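Hpr(Ser) kinase (Coxiella burnetii, PDB 3TQF) probably acts as a bifunctional ATP-dependent kinase and phosphatase of a serine in the phosphocarrier protein HPr. Local coordinates at residues Q5-N10 against R119-L124; L12-M17 against R39-V44; S30-A35 against N140-I145; L43-V48 against S61-A66; V95-S100 against T147-H152. One frame throughout, in Å; residues are numbered along the deposited sequence.

Contact 1 of 5, residues Q5-N10 against R119-L124; sequences QTWHAN and RTEIIL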
# COMPACT_ATOMS: atom_id res chain seq x y z
N GLN A 5 22.24 27.49 7.67
CA GLN A 5 21.44 27.19 6.49
C GLN A 5 20.30 26.22 6.75
O GLN A 5 20.52 25.12 7.25
CB GLN A 5 22.34 26.59 5.41
CG GLN A 5 23.64 27.35 5.19
CD GLN A 5 23.41 28.76 4.69
OE1 GLN A 5 22.72 28.98 3.71
NE2 GLN A 5 24.01 29.73 5.38
N THR A 6 19.09 26.63 6.40
CA THR A 6 17.92 25.76 6.43
C THR A 6 17.61 25.30 5.01
O THR A 6 18.12 25.86 4.04
CB THR A 6 16.69 26.47 7.00
OG1 THR A 6 16.42 27.65 6.23
CG2 THR A 6 16.92 26.87 8.45
N TRP A 7 16.76 24.29 4.89
CA TRP A 7 16.34 23.76 3.60
C TRP A 7 14.94 23.18 3.74
O TRP A 7 14.69 22.41 4.66
CB TRP A 7 17.33 22.70 3.15
CG TRP A 7 17.08 22.13 1.79
CD1 TRP A 7 16.21 21.14 1.48
CD2 TRP A 7 17.73 22.49 0.57
NE1 TRP A 7 16.26 20.86 0.14
CE2 TRP A 7 17.19 21.68 -0.45
CE3 TRP A 7 18.71 23.43 0.23
CZ2 TRP A 7 17.58 21.78 -1.78
CZ3 TRP A 7 19.10 23.52 -1.09
CH2 TRP A 7 18.54 22.71 -2.08
N HIS A 8 14.04 23.55 2.83
CA HIS A 8 12.65 23.10 2.91
C HIS A 8 12.47 21.75 2.21
O HIS A 8 12.42 21.67 0.98
CB HIS A 8 11.70 24.16 2.32
CG HIS A 8 10.27 23.74 2.30
ND1 HIS A 8 9.72 22.92 3.26
CD2 HIS A 8 9.27 24.01 1.43
CE1 HIS A 8 8.45 22.71 2.98
NE2 HIS A 8 8.15 23.36 1.88
N ALA A 9 12.37 20.69 3.00
CA ALA A 9 12.17 19.35 2.48
C ALA A 9 12.01 18.36 3.63
O ALA A 9 12.22 18.71 4.79
CB ALA A 9 13.35 18.94 1.59
N ASN A 10 11.63 17.13 3.30
CA ASN A 10 11.68 16.03 4.26
C ASN A 10 12.99 15.30 4.05
O ASN A 10 13.47 15.20 2.93
CB ASN A 10 10.50 15.07 4.08
CG ASN A 10 9.16 15.76 4.23
OD1 ASN A 10 9.06 16.84 4.81
ND2 ASN A 10 8.11 15.13 3.71
N ARG A 119 18.87 15.05 -12.62
CA ARG A 119 19.41 16.41 -12.67
C ARG A 119 20.40 16.55 -11.52
O ARG A 119 20.69 15.58 -10.84
CB ARG A 119 18.28 17.44 -12.54
CG ARG A 119 17.30 17.46 -13.71
CD ARG A 119 16.80 18.88 -13.97
NE ARG A 119 15.61 18.96 -14.81
CZ ARG A 119 15.58 18.72 -16.12
NH1 ARG A 119 16.67 18.34 -16.78
NH2 ARG A 119 14.43 18.84 -16.79
N THR A 120 20.91 17.76 -11.31
CA THR A 120 21.79 18.07 -10.18
C THR A 120 21.26 19.27 -9.40
O THR A 120 20.80 20.24 -9.99
CB THR A 120 23.23 18.37 -10.64
OG1 THR A 120 23.73 17.26 -11.39
CG2 THR A 120 24.13 18.62 -9.45
N GLU A 121 21.32 19.18 -8.08
CA GLU A 121 21.01 20.29 -7.18
C GLU A 121 22.28 20.79 -6.52
O GLU A 121 23.08 19.98 -6.04
CB GLU A 121 20.05 19.83 -6.07
CG GLU A 121 18.60 19.78 -6.48
CD GLU A 121 17.73 20.74 -5.70
OE1 GLU A 121 17.97 21.96 -5.78
OE2 GLU A 121 16.81 20.25 -5.00
N ILE A 122 22.46 22.10 -6.49
CA ILE A 122 23.57 22.71 -5.76
C ILE A 122 23.09 23.04 -4.35
O ILE A 122 22.31 23.97 -4.16
CB ILE A 122 24.09 24.00 -6.45
CG1 ILE A 122 24.26 23.80 -7.96
CG2 ILE A 122 25.40 24.42 -5.82
CD1 ILE A 122 25.00 22.54 -8.34
N ILE A 123 23.55 22.26 -3.38
CA ILE A 123 23.22 22.49 -1.98
C ILE A 123 24.49 22.91 -1.24
O ILE A 123 25.40 22.11 -1.03
CB ILE A 123 22.62 21.23 -1.33
CG1 ILE A 123 21.51 20.65 -2.21
CG2 ILE A 123 22.08 21.55 0.06
CD1 ILE A 123 20.74 19.50 -1.60
N LEU A 124 24.56 24.18 -0.87
CA LEU A 124 25.77 24.76 -0.29
C LEU A 124 27.01 24.44 -1.12
O LEU A 124 28.05 24.07 -0.59
CB LEU A 124 25.96 24.30 1.16
CG LEU A 124 24.83 24.67 2.12
CD1 LEU A 124 25.12 24.15 3.52
CD2 LEU A 124 24.62 26.18 2.13
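Trp-7 meets Ile-123 and Glu-121 with its six-membered ring, and Gln-5 meets Leu-124 beside it. CG of Trp-7 is anti to the backbone N (chi1 -176°), which carries the indole across to strand 119-123. Ile-123 lies over one face. Its CD1 is 4.1 Å from the centroid of the six-membered ring, a CH-pi contact displaced toward the rim. CG1 of Ile-123 comes to 3.6 Å from CH2 of Trp-7, and its CG2 covers the CZ3 and CE3 corner of the same ring. Side chain and indole cross at about a right angle. Glu-121 sits at the ring edge. Its chain bends at chi2, and OE2 stops 3.6 Å from CZ2 of Trp-7 with the carboxylate turned 52° from the ring plane. Further along, CD2 of Leu-124 lies 3.4 Å from CG of Gln-5. Chiefly the aliphatic part of the glutamine makes this contact, with OE1 also near the same methyl.

Both strands belong to the same mixed sheet but are not neighbours in it. The axes of strands 5-8 and 119-123 run roughly antiparallel and come no nearer than 11.1 Å, and side chains bridge the gap. Leu-51 of strand 48-53 touches Trp-7, Ile-123 and Leu-124. OE2 of Glu-121 also has a weak hydrogen bond to Ser-98 and a long, weak ion pair with Lys-130. No hydrogen bond crosses between the two segments. The contact therefore rests on dispersion over the indole face, and probably on a modest electrostatic attraction between the carboxylate and the positive C-H edge of the ring.

Contact 2 of 5, residues L12-M17 against R39-V44; sequences LVIDKM and RGHQLV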
# COMPACT_ATOMS: atom_id res chain seq x y z
N LEU A 12 14.99 11.72 4.97
CA LEU A 12 14.89 10.35 5.45
C LEU A 12 16.17 9.60 5.12
O LEU A 12 16.87 9.94 4.16
CB LEU A 12 13.71 9.65 4.76
CG LEU A 12 12.35 10.34 4.87
CD1 LEU A 12 11.52 10.12 3.63
CD2 LEU A 12 11.60 9.86 6.11
N VAL A 13 16.49 8.59 5.93
CA VAL A 13 17.55 7.66 5.58
C VAL A 13 16.89 6.43 4.97
O VAL A 13 16.05 5.79 5.61
CB VAL A 13 18.40 7.26 6.80
CG1 VAL A 13 19.50 6.29 6.38
CG2 VAL A 13 19.01 8.51 7.44
N ILE A 14 17.24 6.14 3.71
CA ILE A 14 16.69 5.01 2.97
C ILE A 14 17.81 4.21 2.34
O ILE A 14 18.54 4.72 1.49
CB ILE A 14 15.78 5.48 1.83
CG1 ILE A 14 14.68 6.42 2.35
CG2 ILE A 14 15.16 4.28 1.13
CD1 ILE A 14 13.83 7.05 1.24
N ASP A 15 17.95 2.96 2.76
CA ASP A 15 18.99 2.06 2.26
C ASP A 15 20.37 2.71 2.38
O ASP A 15 21.15 2.70 1.44
CB ASP A 15 18.69 1.66 0.81
CG ASP A 15 19.57 0.52 0.31
OD1 ASP A 15 20.04 -0.29 1.14
OD2 ASP A 15 19.80 0.44 -0.91
N LYS A 16 20.65 3.27 3.56
CA LYS A 16 21.92 3.97 3.85
C LYS A 16 22.06 5.36 3.18
O LYS A 16 23.02 6.07 3.46
CB LYS A 16 23.14 3.12 3.48
CG LYS A 16 23.17 1.70 4.07
CD LYS A 16 23.88 1.64 5.42
CE LYS A 16 24.79 0.40 5.54
NZ LYS A 16 24.17 -0.86 5.04
N MSE A 17 21.10 5.74 2.33
CA MSE A 17 21.15 7.01 1.61
C MSE A 17 20.28 8.07 2.29
O MSE A 17 19.08 7.89 2.46
CB MSE A 17 20.61 6.83 0.19
CG MSE A 17 21.20 5.69 -0.62
SE MSE A 17 22.81 6.22 -1.56
CE MSE A 17 24.09 5.95 -0.13
N ARG A 39 8.11 0.74 6.36
CA ARG A 39 8.91 -0.26 5.63
C ARG A 39 10.28 -0.49 6.25
O ARG A 39 11.06 -1.26 5.72
CB ARG A 39 9.09 0.12 4.16
CG ARG A 39 7.88 0.76 3.49
CD ARG A 39 7.40 0.04 2.25
NE ARG A 39 8.42 -0.71 1.55
CZ ARG A 39 8.16 -1.77 0.78
NH1 ARG A 39 6.91 -2.19 0.60
NH2 ARG A 39 9.15 -2.42 0.19
N GLY A 40 10.59 0.18 7.36
CA GLY A 40 11.84 -0.05 8.09
C GLY A 40 12.91 1.01 7.88
O GLY A 40 14.05 0.83 8.32
N HIS A 41 12.56 2.11 7.22
CA HIS A 41 13.50 3.19 6.97
C HIS A 41 13.43 4.18 8.13
O HIS A 41 12.73 3.94 9.11
CB HIS A 41 13.21 3.86 5.63
CG HIS A 41 13.20 2.90 4.48
ND1 HIS A 41 14.24 2.03 4.23
CD2 HIS A 41 12.26 2.64 3.54
CE1 HIS A 41 13.95 1.30 3.17
NE2 HIS A 41 12.75 1.65 2.74
N GLN A 42 14.17 5.29 8.03
CA GLN A 42 14.33 6.19 9.16
C GLN A 42 14.02 7.64 8.82
O GLN A 42 14.27 8.09 7.70
CB GLN A 42 15.76 6.11 9.71
CG GLN A 42 16.11 4.77 10.32
CD GLN A 42 17.58 4.67 10.68
OE1 GLN A 42 18.45 5.02 9.89
NE2 GLN A 42 17.86 4.17 11.88
N LEU A 43 13.50 8.36 9.81
CA LEU A 43 13.23 9.78 9.70
C LEU A 43 14.42 10.57 10.23
O LEU A 43 14.97 10.24 11.28
CB LEU A 43 11.98 10.14 10.53
CG LEU A 43 11.64 11.61 10.76
CD1 LEU A 43 11.34 12.33 9.45
CD2 LEU A 43 10.46 11.71 11.71
N VAL A 44 14.83 11.60 9.50
CA VAL A 44 15.74 12.59 10.04
C VAL A 44 14.92 13.82 10.43
O VAL A 44 14.99 14.26 11.58
CB VAL A 44 16.86 12.97 9.05
CG1 VAL A 44 17.90 13.83 9.74
CG2 VAL A 44 17.51 11.73 8.49
O HOH W 1 16.70 1.54 4.91
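A chi1 of -55° turns the imidazole of His-41 beside its own backbone N and over Ile-14, whose CG2 stands anti to the backbone N and meets the ring. CG2 of Ile-14 lies 3.8 Å from the ring centroid, over the centre of one face, in a CH-pi contact. Water 1 sits in the ring plane at the edge, 2.6 Å from ND1 of His-41. The same water accepts a hydrogen bond from Asp-15 N, so it ties the ring to the start of the turn. NE2 is held by Glu-146 of helix 141-165.

Strands 10-14 and 42-45 are antiparallel neighbours in the mixed sheet. Val-13 and Gln-42 form the hydrogen-bonded pair, with Val-13 N to Gln-42 O at 2.9 Å and Gln-42 N to Val-13 O at 3.1 Å. Leu-12 and Leu-43 follow as a non-hydrogen-bonded pair. Beyond the pairing, a type I' turn from Ile-14 to Met-17 leads into strand 17-23, and a Schellman motif at Gly-40 ends the helix before strand 42-45.

Val-13 and Gln-42 run side by side on one face of the sheet. OE1 of Gln-42 comes to 3.8 Å from CB of Val-13, while its NE2 bonds to the carbonyl of Asp-87. CG2 of Val-13 reaches CG2 of Val-44 at 3.7 Å. On the face of Leu-12, CD2 of that residue is 4.2 Å from CD1 of Leu-43.

Contact 3 of 5, residues S30-A35 against N140-I145; sequences SELSLA and NLPLLI. With PO4 (phosphate ion), chain C.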
# COMPACT_ATOMS: atom_id res chain seq x y z
N SER A 30 4.27 13.92 3.65
CA SER A 30 4.34 13.46 5.04
C SER A 30 3.78 12.04 5.18
O SER A 30 4.25 11.25 5.99
CB SER A 30 3.58 14.41 5.97
OG SER A 30 4.29 15.62 6.15
N GLU A 31 2.77 11.73 4.37
CA GLU A 31 2.22 10.39 4.31
C GLU A 31 3.24 9.42 3.72
O GLU A 31 3.30 8.26 4.12
CB GLU A 31 0.93 10.38 3.48
CG GLU A 31 -0.26 11.05 4.16
CD GLU A 31 -0.38 12.56 3.87
OE1 GLU A 31 0.64 13.27 3.85
OE2 GLU A 31 -1.52 13.03 3.68
N LEU A 32 4.05 9.90 2.78
CA LEU A 32 5.13 9.09 2.21
C LEU A 32 6.21 8.78 3.25
O LEU A 32 6.70 7.65 3.31
CB LEU A 32 5.75 9.78 1.00
CG LEU A 32 6.94 9.09 0.32
CD1 LEU A 32 6.60 7.65 -0.02
CD2 LEU A 32 7.36 9.86 -0.92
N SER A 33 6.57 9.78 4.06
CA SER A 33 7.54 9.57 5.13
C SER A 33 7.07 8.46 6.06
O SER A 33 7.79 7.50 6.30
CB SER A 33 7.77 10.86 5.94
OG SER A 33 8.52 11.81 5.19
N LEU A 34 5.83 8.58 6.54
CA LEU A 34 5.25 7.57 7.42
C LEU A 34 5.34 6.18 6.81
O LEU A 34 5.82 5.24 7.45
CB LEU A 34 3.78 7.91 7.74
CG LEU A 34 3.12 7.10 8.87
CD1 LEU A 34 3.82 7.33 10.19
CD2 LEU A 34 1.63 7.43 8.99
N ALA A 35 4.90 6.04 5.56
CA ALA A 35 4.93 4.75 4.86
C ALA A 35 6.35 4.20 4.76
O ALA A 35 6.57 3.01 4.97
CB ALA A 35 4.30 4.88 3.49
N ASN A 140 1.51 2.48 -5.16
CA ASN A 140 2.42 2.10 -4.09
C ASN A 140 3.68 2.95 -4.14
O ASN A 140 4.79 2.43 -4.25
CB ASN A 140 2.73 0.60 -4.13
CG ASN A 140 2.97 0.00 -2.73
OD1 ASN A 140 3.61 0.63 -1.86
ND2 ASN A 140 2.46 -1.21 -2.52
N LEU A 141 3.49 4.26 -4.04
CA LEU A 141 4.59 5.23 -4.06
C LEU A 141 5.73 4.93 -3.08
O LEU A 141 6.89 5.14 -3.41
CB LEU A 141 4.04 6.64 -3.82
CG LEU A 141 5.03 7.82 -3.86
CD1 LEU A 141 5.71 7.92 -5.21
CD2 LEU A 141 4.30 9.11 -3.53
N PRO A 142 5.42 4.44 -1.86
CA PRO A 142 6.52 4.10 -0.96
C PRO A 142 7.45 3.06 -1.54
O PRO A 142 8.67 3.21 -1.46
CB PRO A 142 5.80 3.54 0.27
CG PRO A 142 4.47 4.18 0.25
CD PRO A 142 4.11 4.30 -1.20
N LEU A 143 6.88 2.02 -2.14
CA LEU A 143 7.69 0.97 -2.76
C LEU A 143 8.47 1.53 -3.94
O LEU A 143 9.60 1.14 -4.17
CB LEU A 143 6.80 -0.19 -3.21
CG LEU A 143 7.50 -1.36 -3.91
CD1 LEU A 143 8.39 -2.12 -2.95
CD2 LEU A 143 6.47 -2.29 -4.53
N LEU A 144 7.85 2.45 -4.68
CA LEU A 144 8.49 3.02 -5.85
C LEU A 144 9.70 3.86 -5.46
O LEU A 144 10.77 3.74 -6.05
CB LEU A 144 7.49 3.86 -6.65
CG LEU A 144 6.29 3.10 -7.22
CD1 LEU A 144 5.48 4.00 -8.15
CD2 LEU A 144 6.72 1.84 -7.94
N ILE A 145 9.52 4.70 -4.44
CA ILE A 145 10.59 5.55 -3.93
C ILE A 145 11.70 4.73 -3.29
O ILE A 145 12.87 5.04 -3.46
CB ILE A 145 10.03 6.58 -2.93
CG1 ILE A 145 9.12 7.57 -3.64
CG2 ILE A 145 11.17 7.32 -2.21
CD1 ILE A 145 9.84 8.52 -4.57
P PO4 C . 1.94 16.83 2.19
O1 PO4 C . 2.60 16.56 0.87
O2 PO4 C . 1.61 18.30 2.31
O3 PO4 C . 0.69 15.99 2.29
O4 PO4 C . 2.88 16.43 3.31
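The axes of helices 30-35 and 141-145 cross at -73° and approach to 9.6 Å, with the CA atoms of Ala-35 and Pro-142 the nearest pair. Leu-32 carries most of the packing. Its CG stands anti to the backbone N (chi1 178°), which extends the branched end across to the second helix. There the two methyls divide. CD1 lies against the proline, 3.7 Å from CA of Pro-142. CD2 touches two side chains, 4.1 Å from CD2 of Leu-141 and 4.0 Å from CG1 of Ile-145. The side chains of Leu-32 and Leu-141 cross at about a right angle. One turn on from Leu-32, CB of Ala-35 meets CG of Pro-142.

Helix 29-38 follows a loop that fits a P-loop (Walker A) pattern, consistent with nucleotide binding in this family. A phosphate ion, probably from the crystallisation liquor, lies at the N-terminal end of that helix. Ser-30 N donates to its O4 at 2.9 Å in a nearly straight bond of 166°. The amides of Asn-26, Gly-28 and Lys-29 also bind the ion, so it is gripped largely by backbone N-H groups and probably favoured by the helix dipole.

Asn-140 takes the N-cap position of the second helix. Leu-32 and Ile-145 both reach Leu-101 of strand 92-102. Glu-31 makes a salt bridge with Arg-139 of the third subunit, and Leu-144 packs on Leu-34 of the second subunit.

Contact 4 of 5, residues L43-V48 against S61-A66; sequences LVCDDV and SCPSVA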
# COMPACT_ATOMS: atom_id res chain seq x y z
N LEU A 43 13.50 8.36 9.81
CA LEU A 43 13.23 9.78 9.70
C LEU A 43 14.42 10.57 10.23
O LEU A 43 14.97 10.24 11.28
CB LEU A 43 11.98 10.14 10.53
CG LEU A 43 11.64 11.61 10.76
CD1 LEU A 43 11.34 12.33 9.45
CD2 LEU A 43 10.46 11.71 11.71
N VAL A 44 14.83 11.60 9.50
CA VAL A 44 15.74 12.59 10.04
C VAL A 44 14.92 13.82 10.43
O VAL A 44 14.99 14.26 11.58
CB VAL A 44 16.86 12.97 9.05
CG1 VAL A 44 17.90 13.83 9.74
CG2 VAL A 44 17.51 11.73 8.49
N CYS A 45 14.14 14.35 9.49
CA CYS A 45 13.31 15.52 9.78
C CYS A 45 12.16 15.74 8.80
O CYS A 45 12.26 15.44 7.62
CB CYS A 45 14.19 16.77 9.81
SG CYS A 45 13.54 18.07 10.88
N ASP A 46 11.06 16.29 9.33
CA ASP A 46 9.91 16.69 8.53
C ASP A 46 10.02 18.18 8.26
O ASP A 46 10.57 18.93 9.07
CB ASP A 46 8.61 16.39 9.31
CG ASP A 46 7.39 16.19 8.40
OD1 ASP A 46 7.48 15.41 7.42
OD2 ASP A 46 6.33 16.80 8.70
N ASP A 47 9.51 18.60 7.10
CA ASP A 47 9.38 20.03 6.74
C ASP A 47 10.69 20.79 6.50
O ASP A 47 10.95 21.21 5.38
CB ASP A 47 8.53 20.80 7.75
CG ASP A 47 8.24 22.22 7.29
OD1 ASP A 47 7.92 22.41 6.10
OD2 ASP A 47 8.34 23.16 8.12
N VAL A 48 11.49 21.00 7.55
CA VAL A 48 12.70 21.83 7.45
C VAL A 48 13.94 21.11 7.98
O VAL A 48 13.85 20.36 8.94
CB VAL A 48 12.52 23.16 8.21
CG1 VAL A 48 13.82 23.93 8.29
CG2 VAL A 48 11.46 24.00 7.53
N SER A 61 20.61 17.88 9.47
CA SER A 61 20.19 17.63 10.85
C SER A 61 18.89 18.35 11.15
O SER A 61 18.62 19.42 10.62
CB SER A 61 21.28 18.08 11.81
OG SER A 61 21.89 19.26 11.35
N CYS A 62 18.08 17.74 12.02
CA CYS A 62 16.78 18.28 12.39
C CYS A 62 16.97 19.14 13.63
O CYS A 62 17.68 18.74 14.55
CB CYS A 62 15.82 17.12 12.70
SG CYS A 62 14.04 17.51 12.78
N PRO A 63 16.34 20.32 13.67
CA PRO A 63 16.41 21.11 14.90
C PRO A 63 15.60 20.46 16.01
O PRO A 63 14.63 19.76 15.72
CB PRO A 63 15.81 22.47 14.49
CG PRO A 63 15.00 22.21 13.28
CD PRO A 63 15.53 20.97 12.62
N SER A 64 16.01 20.67 17.26
CA SER A 64 15.33 20.08 18.42
C SER A 64 13.84 20.43 18.45
O SER A 64 13.34 21.16 17.59
CB SER A 64 15.97 20.58 19.73
OG SER A 64 17.39 20.50 19.70
N VAL A 65 13.13 19.92 19.45
CA VAL A 65 11.72 20.25 19.68
C VAL A 65 10.85 19.58 18.63
O VAL A 65 9.95 18.81 18.98
CB VAL A 65 11.45 21.78 19.71
CG1 VAL A 65 10.02 22.06 20.14
CG2 VAL A 65 12.43 22.48 20.65
N ALA A 66 11.11 19.89 17.36
CA ALA A 66 10.45 19.21 16.24
C ALA A 66 11.00 17.81 16.00
O ALA A 66 10.37 17.02 15.31
CB ALA A 66 10.59 20.04 14.97
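Cys-45 and Cys-62 make this contact through a disulfide, and no flat side chain takes part. The puckered ring of Pro-63 touches through CD, which lies 3.9 Å from SG of Cys-45 and 4.1 Å from the carbonyl O of Val-48. The disulfide fastens strand 42-45 to the loop that follows strand 58-61. Val-44 and Cys-45 both face Phe-11 on the neighbouring strand 10-14, a classic beta bulge, and Cys-45 points from it toward the loop.

Both sulfurs lie anti to their backbone N, with chi1 -152° in Cys-45 and -165° in Cys-62. The sulfurs meet beside the line between the two CA atoms, which are 5.1 Å apart. The C-S-S-C torsion is 50°, positive and so of right-handed sense. No hydrogen bond joins the two segments. Just past the bulge, Asp-46 turns its carboxylate away from the loop, and a weak hydrogen bond links it to Ser-30 in the first turn of helix 29-38. The backbone N and O of Asp-47 bond to Asn-10 OD1 and His-8 ND1. The covalent link itself measures 2.0 Å from SG of Cys-45 to SG of Cys-62.

Contact 5 of 5, residues V95-S100 against T147-H152; sequences VHLSIS and TLVRNH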
# COMPACT_ATOMS: atom_id res chain seq x y z
N VAL A 95 23.72 13.87 3.14
CA VAL A 95 22.77 14.00 2.04
C VAL A 95 23.35 13.33 0.81
O VAL A 95 24.43 13.71 0.36
CB VAL A 95 22.51 15.48 1.71
CG1 VAL A 95 21.58 15.62 0.50
CG2 VAL A 95 21.94 16.21 2.91
N HIS A 96 22.65 12.34 0.27
CA HIS A 96 23.12 11.61 -0.91
C HIS A 96 22.28 11.88 -2.16
O HIS A 96 22.81 11.93 -3.27
CB HIS A 96 23.13 10.11 -0.63
CG HIS A 96 24.16 9.69 0.36
ND1 HIS A 96 25.41 9.25 -0.02
CD2 HIS A 96 24.14 9.65 1.71
CE1 HIS A 96 26.12 8.96 1.06
NE2 HIS A 96 25.37 9.19 2.13
N LEU A 97 20.97 12.04 -1.97
CA LEU A 97 20.05 12.14 -3.09
C LEU A 97 18.94 13.12 -2.76
O LEU A 97 18.55 13.27 -1.60
CB LEU A 97 19.45 10.76 -3.38
CG LEU A 97 18.40 10.61 -4.48
CD1 LEU A 97 19.01 10.80 -5.85
CD2 LEU A 97 17.73 9.25 -4.36
N SER A 98 18.44 13.78 -3.80
CA SER A 98 17.31 14.69 -3.69
C SER A 98 16.24 14.26 -4.68
O SER A 98 16.48 14.29 -5.88
CB SER A 98 17.77 16.11 -4.00
OG SER A 98 16.68 16.96 -4.28
N ILE A 99 15.09 13.83 -4.19
CA ILE A 99 13.98 13.45 -5.06
C ILE A 99 12.93 14.54 -5.05
O ILE A 99 12.50 15.00 -3.99
CB ILE A 99 13.33 12.12 -4.64
CG1 ILE A 99 14.35 10.98 -4.71
CG2 ILE A 99 12.14 11.80 -5.53
CD1 ILE A 99 13.84 9.69 -4.12
N SER A 100 12.51 14.95 -6.24
CA SER A 100 11.52 16.00 -6.41
C SER A 100 10.27 15.37 -7.03
O SER A 100 10.29 14.99 -8.20
CB SER A 100 12.07 17.09 -7.32
OG SER A 100 11.18 18.19 -7.40
N THR A 147 12.48 1.69 -4.16
CA THR A 147 13.13 1.04 -5.29
C THR A 147 14.01 2.03 -6.06
O THR A 147 15.11 1.68 -6.49
CB THR A 147 12.09 0.42 -6.24
OG1 THR A 147 11.22 -0.44 -5.49
CG2 THR A 147 12.77 -0.39 -7.33
N LEU A 148 13.52 3.26 -6.22
CA LEU A 148 14.29 4.32 -6.87
C LEU A 148 15.59 4.60 -6.13
O LEU A 148 16.62 4.83 -6.76
CB LEU A 148 13.47 5.61 -6.91
CG LEU A 148 14.05 6.77 -7.71
CD1 LEU A 148 13.90 6.52 -9.20
CD2 LEU A 148 13.36 8.06 -7.31
N VAL A 149 15.53 4.58 -4.80
CA VAL A 149 16.69 4.90 -3.96
C VAL A 149 17.70 3.77 -3.97
O VAL A 149 18.90 4.02 -4.03
CB VAL A 149 16.27 5.22 -2.51
CG1 VAL A 149 17.49 5.39 -1.61
CG2 VAL A 149 15.41 6.48 -2.46
N ARG A 150 17.22 2.54 -3.91
CA ARG A 150 18.10 1.36 -3.94
C ARG A 150 18.81 1.25 -5.28
O ARG A 150 19.98 0.88 -5.33
CB ARG A 150 17.31 0.08 -3.65
CG ARG A 150 16.75 0.02 -2.23
CD ARG A 150 15.80 -1.14 -2.06
NE ARG A 150 16.51 -2.41 -2.14
CZ ARG A 150 15.97 -3.57 -2.50
NH1 ARG A 150 14.68 -3.65 -2.83
NH2 ARG A 150 16.72 -4.66 -2.53
N ASN A 151 18.11 1.57 -6.36
CA ASN A 151 18.70 1.63 -7.69
C ASN A 151 19.77 2.70 -7.77
O ASN A 151 20.81 2.50 -8.41
CB ASN A 151 17.64 1.89 -8.77
CG ASN A 151 17.20 0.63 -9.48
OD1 ASN A 151 17.33 -0.47 -8.95
ND2 ASN A 151 16.67 0.78 -10.68
N HIS A 152 19.51 3.83 -7.13
CA HIS A 152 20.47 4.93 -7.11
C HIS A 152 21.77 4.52 -6.41
O HIS A 152 22.86 4.80 -6.90
CB HIS A 152 19.88 6.18 -6.44
CG HIS A 152 20.86 7.30 -6.31
ND1 HIS A 152 21.17 8.14 -7.35
CD2 HIS A 152 21.62 7.69 -5.27
CE1 HIS A 152 22.07 9.02 -6.95
NE2 HIS A 152 22.37 8.77 -5.69
O HOH W 2 24.34 9.98 -4.35
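Helix 141-165 packs here against a face of the main sheet, and Leu-97 and His-152 meet at one end of the interface. CD1 of Leu-97 sits 3.7 Å from the centroid of the His-152 ring, over its centre, in a CH-pi contact. With CG anti to the backbone N (chi1 176°), the imidazole is carried off the helix toward the strand. The two side chains slide past each other in opposite directions.

Strand 92-102 is an inner strand, paired in parallel with strands 17-23 and 126-134. Segments 95-100 and 147-152 run at 136° between their N-to-C directions, and their axes approach to 10.1 Å. Leu-97 and Ile-99 both point at the helix from the same face. CD1 of Ile-99 meets CD2 of Leu-148 tip to tip at 3.6 Å, and lies 3.9 Å from CG2 of Val-149. CD2 of Leu-97 completes the patch on that valine methyl.

Water 2 lies in the plane of the His-152 ring, at its edge. It donates to the carbonyl O of His-96 and is 2.7 Å from NE2 of His-152. ND1 is bonded to the hydroxyl of Tyr-118, so both ring nitrogens have partners. On the side of the second subunit, Arg-150 bonds to the carbonyl of Leu-83 of that chain.

Contacts 2, 3 and 5 are buried, contact 4 is partly buried, and contact 1 lies at the surface. Contacts 1, 2, 4 and 5 all reach the mixed sheet, and contacts 2 and 4 share strand 42-45. Contacts 3 and 5 use the same long helix 141-165, and Ile-145 of contact 3 touches Ile-99 of contact 5. The chemistry follows the place. Of the five, contact 2 alone has backbone hydrogen bonds between its segments. Contact 3 is aliphatic, with a bound phosphate beside it; contact 5 adds a histidine ring and a bridging water. Contact 4 is covalent, and contact 1 leans on a partly exposed indole. Contacts 1 and 4 join at Asp-47.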